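Long-range contact in probable mannosyltransferase KTR4 (Saccharomyces cerevisiae, PDB 5A07), which is a probable mannosyltransferase of the GT-A-type glycosyltransferases and binds guanosine-5'-diphosphate and manganese: residues Y199-S213 and F347-S359. Residues are numbered along the deposited sequence; the frame is centred on the assembly and turned at random.
Sequences YAEVESYHNMCRFYS and FYYERWGDAPVRS. With GDP (guanosine-5'-diphosphate), chain F.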
loop_
_atom_site.group_PDB
_atom_site.type_symbol
_atom_site.label_atom_id
_atom_site.label_comp_id
_atom_site.label_asym_id
_atom_site.label_seq_id
_atom_site.Cartn_x
_atom_site.Cartn_y
_atom_site.Cartn_z
ATOM N N TYR B 199 -7.812 13.534 10.900
ATOM C CA TYR B 199 -8.287 12.426 11.719
ATOM C C TYR B 199 -7.584 12.291 13.034
ATOM O O TYR B 199 -7.683 11.240 13.681
ATOM C CB TYR B 199 -8.095 11.081 11.033
ATOM C CG TYR B 199 -8.658 10.906 9.649
ATOM C CD1 TYR B 199 -10.039 10.973 9.390
ATOM C CD2 TYR B 199 -7.800 10.600 8.596
ATOM C CE1 TYR B 199 -10.537 10.768 8.109
ATOM C CE2 TYR B 199 -8.281 10.397 7.313
ATOM C CZ TYR B 199 -9.631 10.447 7.063
ATOM O OH TYR B 199 -10.024 10.212 5.742
ATOM N N ALA B 200 -6.812 13.281 13.451
ATOM C CA ALA B 200 -5.980 13.098 14.668
ATOM C C ALA B 200 -6.848 12.690 15.849
ATOM O O ALA B 200 -6.510 11.830 16.626
ATOM C CB ALA B 200 -5.230 14.383 14.996
ATOM N N GLU B 201 -8.003 13.332 15.982
ATOM C CA GLU B 201 -8.861 13.086 17.133
ATOM C C GLU B 201 -9.964 12.061 16.818
ATOM O O GLU B 201 -10.917 11.915 17.585
ATOM C CB GLU B 201 -9.443 14.452 17.616
ATOM C CG GLU B 201 -8.406 15.401 18.238
ATOM C CD GLU B 201 -8.970 16.739 18.752
ATOM O OE1 GLU B 201 -9.254 17.620 17.920
ATOM O OE2 GLU B 201 -9.099 16.924 19.983
ATOM N N VAL B 202 -9.873 11.355 15.690
ATOM C CA VAL B 202 -10.874 10.307 15.370
ATOM C C VAL B 202 -10.385 8.961 15.814
ATOM O O VAL B 202 -9.532 8.358 15.133
ATOM C CB VAL B 202 -11.210 10.320 13.895
ATOM C CG1 VAL B 202 -12.336 9.322 13.595
ATOM C CG2 VAL B 202 -11.641 11.718 13.464
ATOM N N GLU B 203 -10.905 8.452 16.934
ATOM C CA GLU B 203 -10.362 7.274 17.518
ATOM C C GLU B 203 -10.483 6.055 16.589
ATOM O O GLU B 203 -9.606 5.199 16.560
ATOM C CB GLU B 203 -11.030 6.992 18.868
ATOM C CG GLU B 203 -10.421 5.798 19.596
ATOM C CD GLU B 203 -10.966 5.621 21.014
ATOM O OE1 GLU B 203 -11.654 6.546 21.494
ATOM O OE2 GLU B 203 -10.716 4.567 21.620
ATOM N N SER B 204 -11.605 5.958 15.876
ATOM C CA SER B 204 -11.847 4.819 14.957
ATOM C C SER B 204 -10.694 4.739 13.879
ATOM O O SER B 204 -10.397 3.667 13.387
ATOM C CB SER B 204 -13.184 4.955 14.310
ATOM O OG SER B 204 -13.237 6.141 13.558
ATOM N N TYR B 205 -10.144 5.890 13.527
ATOM C CA TYR B 205 -9.143 5.978 12.449
ATOM C C TYR B 205 -7.841 5.401 12.930
ATOM O O TYR B 205 -7.173 4.628 12.221
ATOM C CB TYR B 205 -8.981 7.401 11.958
ATOM C CG TYR B 205 -8.168 7.435 10.673
ATOM C CD1 TYR B 205 -8.800 7.233 9.455
ATOM C CD2 TYR B 205 -6.792 7.641 10.681
ATOM C CE1 TYR B 205 -8.071 7.261 8.249
ATOM C CE2 TYR B 205 -6.035 7.640 9.477
ATOM C CZ TYR B 205 -6.692 7.452 8.285
ATOM O OH TYR B 205 -6.035 7.464 7.094
ATOM N N HIS B 206 -7.479 5.761 14.165
ATOM C CA HIS B 206 -6.376 5.107 14.828
ATOM C C HIS B 206 -6.556 3.593 14.874
ATOM O O HIS B 206 -5.656 2.814 14.573
ATOM C CB HIS B 206 -6.223 5.678 16.251
ATOM C CG HIS B 206 -5.789 7.099 16.303
ATOM N ND1 HIS B 206 -4.490 7.457 16.620
ATOM C CD2 HIS B 206 -6.463 8.275 16.123
ATOM C CE1 HIS B 206 -4.394 8.780 16.673
ATOM N NE2 HIS B 206 -5.574 9.310 16.367
ATOM N N ASN B 207 -7.733 3.133 15.269
ATOM C CA ASN B 207 -8.003 1.712 15.354
ATOM C C ASN B 207 -7.879 1.077 13.982
ATOM O O ASN B 207 -7.409 -0.021 13.904
ATOM C CB ASN B 207 -9.431 1.426 15.875
ATOM C CG ASN B 207 -9.594 1.838 17.348
ATOM O OD1 ASN B 207 -8.619 2.030 18.107
ATOM N ND2 ASN B 207 -10.824 1.938 17.763
ATOM N N MET B 208 -8.385 1.746 12.959
ATOM C CA MET B 208 -8.294 1.205 11.598
ATOM C C MET B 208 -6.840 1.028 11.138
ATOM O O MET B 208 -6.459 -0.011 10.615
ATOM C CB MET B 208 -9.042 2.093 10.670
ATOM C CG MET B 208 -9.010 1.628 9.192
ATOM S SD MET B 208 -7.536 2.202 8.279
ATOM C CE MET B 208 -7.623 3.987 8.262
ATOM N N CYS B 209 -6.048 2.035 11.378
ATOM C CA CYS B 209 -4.637 1.998 10.964
ATOM C C CYS B 209 -3.887 0.860 11.610
ATOM O O CYS B 209 -3.095 0.097 11.006
ATOM C CB CYS B 209 -3.975 3.318 11.297
ATOM S SG CYS B 209 -4.443 4.728 10.311
ATOM N N ARG B 210 -4.139 0.702 12.905
ATOM C CA ARG B 210 -3.551 -0.403 13.609
ATOM C C ARG B 210 -4.061 -1.773 13.118
ATOM O O ARG B 210 -3.253 -2.732 12.921
ATOM C CB ARG B 210 -3.851 -0.204 15.100
ATOM C CG ARG B 210 -3.487 -1.414 15.970
ATOM C CD ARG B 210 -3.551 -0.901 17.438
ATOM N NE ARG B 210 -3.473 -1.975 18.392
ATOM C CZ ARG B 210 -4.514 -2.532 19.022
ATOM N NH1 ARG B 210 -5.735 -2.127 18.777
ATOM N NH2 ARG B 210 -4.304 -3.451 19.961
ATOM N N PHE B 211 -5.391 -1.896 12.913
ATOM C CA PHE B 211 -5.979 -3.150 12.447
ATOM C C PHE B 211 -5.388 -3.504 11.037
ATOM O O PHE B 211 -5.022 -4.653 10.799
ATOM C CB PHE B 211 -7.497 -2.991 12.311
ATOM C CG PHE B 211 -8.185 -4.166 11.702
ATOM C CD1 PHE B 211 -8.503 -5.284 12.458
ATOM C CD2 PHE B 211 -8.566 -4.158 10.376
ATOM C CE1 PHE B 211 -9.086 -6.410 11.902
ATOM C CE2 PHE B 211 -9.173 -5.296 9.788
ATOM C CZ PHE B 211 -9.434 -6.435 10.561
ATOM N N TYR B 212 -5.342 -2.514 10.156
ATOM C CA TYR B 212 -4.791 -2.808 8.763
ATOM C C TYR B 212 -3.278 -3.069 8.783
ATOM O O TYR B 212 -2.736 -3.743 7.884
ATOM C CB TYR B 212 -5.196 -1.715 7.764
ATOM C CG TYR B 212 -6.266 -2.162 6.777
ATOM C CD1 TYR B 212 -6.191 -3.416 6.167
ATOM C CD2 TYR B 212 -7.366 -1.325 6.430
ATOM C CE1 TYR B 212 -7.151 -3.829 5.255
ATOM C CE2 TYR B 212 -8.290 -1.729 5.484
ATOM C CZ TYR B 212 -8.191 -2.972 4.898
ATOM O OH TYR B 212 -9.128 -3.403 3.934
ATOM N N SER B 213 -2.590 -2.613 9.836
ATOM C CA SER B 213 -1.156 -2.850 9.971
ATOM C C SER B 213 -0.925 -4.254 10.440
ATOM O O SER B 213 -0.127 -5.008 9.843
ATOM C CB SER B 213 -0.465 -1.868 10.953
ATOM O OG SER B 213 -0.532 -0.501 10.530
ATOM N N PHE B 347 0.573 4.018 17.314
ATOM C CA PHE B 347 -0.737 4.041 16.659
ATOM C C PHE B 347 -1.714 5.019 17.337
ATOM O O PHE B 347 -2.614 5.516 16.684
ATOM C CB PHE B 347 -1.360 2.679 16.563
ATOM C CG PHE B 347 -0.664 1.750 15.594
ATOM C CD1 PHE B 347 -0.610 2.079 14.242
ATOM C CD2 PHE B 347 -0.080 0.589 16.017
ATOM C CE1 PHE B 347 0.032 1.215 13.343
ATOM C CE2 PHE B 347 0.578 -0.263 15.151
ATOM C CZ PHE B 347 0.629 0.074 13.799
ATOM N N TYR B 348 -1.474 5.337 18.621
ATOM C CA TYR B 348 -2.375 6.196 19.390
ATOM C C TYR B 348 -1.736 7.500 19.855
ATOM O O TYR B 348 -2.346 8.563 19.721
ATOM C CB TYR B 348 -2.993 5.362 20.566
ATOM C CG TYR B 348 -3.873 4.221 20.081
ATOM C CD1 TYR B 348 -5.156 4.460 19.620
ATOM C CD2 TYR B 348 -3.422 2.942 20.041
ATOM C CE1 TYR B 348 -5.959 3.415 19.176
ATOM C CE2 TYR B 348 -4.236 1.903 19.601
ATOM C CZ TYR B 348 -5.476 2.160 19.147
ATOM O OH TYR B 348 -6.235 1.147 18.678
ATOM N N TYR B 349 -0.498 7.441 20.330
ATOM C CA TYR B 349 0.209 8.663 20.732
ATOM C C TYR B 349 0.675 9.506 19.560
ATOM O O TYR B 349 0.884 10.767 19.701
ATOM C CB TYR B 349 1.410 8.286 21.578
ATOM C CG TYR B 349 1.032 7.520 22.862
ATOM C CD1 TYR B 349 -0.059 7.929 23.670
ATOM C CD2 TYR B 349 1.752 6.392 23.270
ATOM C CE1 TYR B 349 -0.412 7.215 24.838
ATOM C CE2 TYR B 349 1.416 5.709 24.426
ATOM C CZ TYR B 349 0.337 6.119 25.205
ATOM O OH TYR B 349 0.035 5.419 26.327
ATOM N N GLU B 350 0.815 8.850 18.386
ATOM C CA GLU B 350 1.004 9.574 17.169
ATOM C C GLU B 350 -0.145 9.126 16.251
ATOM O O GLU B 350 -1.181 8.705 16.755
ATOM C CB GLU B 350 2.409 9.262 16.668
ATOM C CG GLU B 350 3.484 9.793 17.636
ATOM C CD GLU B 350 4.943 9.503 17.243
ATOM O OE1 GLU B 350 5.285 9.175 16.044
ATOM O OE2 GLU B 350 5.754 9.542 18.168
ATOM N N ARG B 351 -0.011 9.230 14.927
ATOM C CA ARG B 351 -1.121 8.833 14.048
ATOM C C ARG B 351 -0.519 7.941 12.967
ATOM O O ARG B 351 -0.654 8.197 11.758
ATOM C CB ARG B 351 -1.900 10.052 13.492
ATOM C CG ARG B 351 -3.428 9.711 13.217
ATOM C CD ARG B 351 -3.921 10.226 11.888
ATOM N NE ARG B 351 -3.088 9.610 10.848
ATOM C CZ ARG B 351 -3.016 9.999 9.571
ATOM N NH1 ARG B 351 -3.765 10.961 9.139
ATOM N NH2 ARG B 351 -2.185 9.367 8.708
ATOM N N TRP B 352 0.154 6.894 13.384
ATOM C CA TRP B 352 0.867 6.091 12.431
ATOM C C TRP B 352 -0.129 5.362 11.498
ATOM O O TRP B 352 -0.954 4.582 11.972
ATOM C CB TRP B 352 1.705 5.046 13.148
ATOM C CG TRP B 352 2.858 5.549 13.961
ATOM C CD1 TRP B 352 3.342 6.797 13.990
ATOM C CD2 TRP B 352 3.642 4.782 14.891
ATOM N NE1 TRP B 352 4.411 6.860 14.837
ATOM C CE2 TRP B 352 4.598 5.635 15.417
ATOM C CE3 TRP B 352 3.623 3.454 15.320
ATOM C CZ2 TRP B 352 5.547 5.222 16.361
ATOM C CZ3 TRP B 352 4.565 3.043 16.289
ATOM C CH2 TRP B 352 5.507 3.928 16.779
ATOM N N GLY B 353 -0.030 5.598 10.187
ATOM C CA GLY B 353 -0.848 4.913 9.187
ATOM C C GLY B 353 -0.371 3.517 8.861
ATOM O O GLY B 353 0.821 3.182 9.007
ATOM N N ASP B 354 -1.295 2.687 8.413
ATOM C CA ASP B 354 -0.924 1.361 7.931
ATOM C C ASP B 354 0.065 1.426 6.732
ATOM O O ASP B 354 0.885 0.552 6.569
ATOM C CB ASP B 354 -2.100 0.491 7.622
ATOM C CG ASP B 354 -2.995 1.054 6.506
ATOM O OD1 ASP B 354 -3.792 1.956 6.748
ATOM O OD2 ASP B 354 -2.875 0.540 5.391
ATOM N N ALA B 355 -0.060 2.463 5.918
ATOM C CA ALA B 355 0.759 2.610 4.715
ATOM C C ALA B 355 2.281 2.759 5.023
ATOM O O ALA B 355 3.063 1.919 4.590
ATOM C CB ALA B 355 0.229 3.720 3.862
ATOM N N PRO B 356 2.685 3.712 5.869
ATOM C CA PRO B 356 4.127 3.734 6.208
ATOM C C PRO B 356 4.634 2.527 6.943
ATOM O O PRO B 356 5.757 2.081 6.736
ATOM C CB PRO B 356 4.299 5.058 7.007
ATOM C CG PRO B 356 2.894 5.389 7.493
ATOM C CD PRO B 356 1.962 4.863 6.435
ATOM N N VAL B 357 3.822 1.978 7.831
ATOM C CA VAL B 357 4.192 0.788 8.560
ATOM C C VAL B 357 4.386 -0.401 7.676
ATOM O O VAL B 357 5.405 -1.117 7.758
ATOM C CB VAL B 357 3.144 0.491 9.660
ATOM C CG1 VAL B 357 3.333 -0.893 10.297
ATOM C CG2 VAL B 357 3.171 1.600 10.704
ATOM N N ARG B 358 3.401 -0.690 6.825
ATOM C CA ARG B 358 3.559 -1.796 5.848
ATOM C C ARG B 358 4.794 -1.571 4.963
ATOM O O ARG B 358 5.542 -2.526 4.667
ATOM C CB ARG B 358 2.288 -1.866 4.945
ATOM C CG ARG B 358 2.331 -2.921 3.869
ATOM C CD ARG B 358 1.521 -4.116 4.255
ATOM N NE ARG B 358 0.082 -3.822 4.212
ATOM C CZ ARG B 358 -0.735 -3.864 5.261
ATOM N NH1 ARG B 358 -0.273 -4.230 6.481
ATOM N NH2 ARG B 358 -2.020 -3.605 5.088
ATOM N N SER B 359 4.979 -0.326 4.543
ATOM C CA SER B 359 6.019 0.047 3.561
ATOM C C SER B 359 7.434 -0.071 4.177
ATOM O O SER B 359 8.338 -0.574 3.524
ATOM C CB SER B 359 5.822 1.473 3.047
ATOM O OG SER B 359 4.586 1.585 2.365
HETATM P PB GDP F . -8.396 7.154 4.053
HETATM O O1B GDP F . -8.950 8.527 3.988
HETATM O O2B GDP F . -7.188 6.932 4.761
HETATM O O3B GDP F . -8.515 6.446 2.756
HETATM O O3A GDP F . -9.412 6.490 5.131
HETATM P PA GDP F . -10.782 5.708 4.960
HETATM O O1A GDP F . -11.878 6.268 5.757
HETATM O O2A GDP F . -11.163 5.354 3.582
HETATM O "O5'" GDP F . -10.413 4.367 5.706
HETATM C "C5'" GDP F . -9.657 3.249 5.222
HETATM C "C4'" GDP F . -10.486 1.986 5.066
HETATM O "O4'" GDP F . -10.928 1.598 6.373
HETATM C "C3'" GDP F . -11.723 2.136 4.196
HETATM O "O3'" GDP F . -12.004 0.861 3.570
HETATM C "C2'" GDP F . -12.804 2.522 5.218
HETATM O "O2'" GDP F . -14.100 2.107 4.808
HETATM C "C1'" GDP F . -12.365 1.710 6.386
HETATM N N9 GDP F . -12.690 2.312 7.701
HETATM C C8 GDP F . -12.250 3.478 8.239
HETATM N N7 GDP F . -12.763 3.611 9.529
HETATM C C5 GDP F . -13.509 2.491 9.777
HETATM C C6 GDP F . -14.292 2.009 10.931
HETATM O O6 GDP F . -14.284 2.793 11.934
HETATM N N1 GDP F . -14.931 0.838 10.807
HETATM C C2 GDP F . -14.899 0.090 9.641
HETATM N N2 GDP F . -15.564 -1.059 9.585
HETATM N N3 GDP F . -14.191 0.496 8.542
HETATM C C4 GDP F . -13.460 1.625 8.595
#
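His206 reaches across with ND1, which donates to Phe347 O at 2.7 Å, nearly straight (164°) and in the carbonyl plane, while NE2 holds Ala200 O of its own segment. With both partners close to the ring plane, the imidazole's rotation is fixed, and Arg351 CG packs over one face, 4.0 Å from the ring centroid. Further along, the Arg351 chain bends at chi2 and chi3, which brings its guanidinium face over Tyr205 CE2 with the two planes 59° apart; NH1 bonds to Gln198 O, whereas NE is buried without a partner. Tyr205 belongs to the nucleotide pocket of this GT-A-type fold: Tyr199 lies against one face of its ring and Met208 CE against the other, and the hydroxyls of Tyr199 and Tyr205 donate to GDP O1B and O2B, respectively. Arg351 does not touch GDP but packs on Tyr205, and so probably helps to position it as a second-shell residue.

Tyr348 OH donates to Asn207 OD1 at 2.6 Å and receives a weak bond from Arg210 NH1, whose guanidinium is salt-bridged to Glu342. Arg210 CA stands over the centre of one Phe347 face, 3.9 Å from the ring centroid, a CH-pi contact. Helix 354-359 starts beside the C-terminal end of 203-213 and runs in nearly the same direction (23°), the axes coming within 9.0 Å, and Asp354 fits as a knob among Met208, Cys209, Tyr212 and Ser213, its OD2 held by Arg230 and Thr319. Arg358, salt-bridged to Glu322, grips Tyr212 O end-on, with NH1 and NH2 each at 2.9 Å.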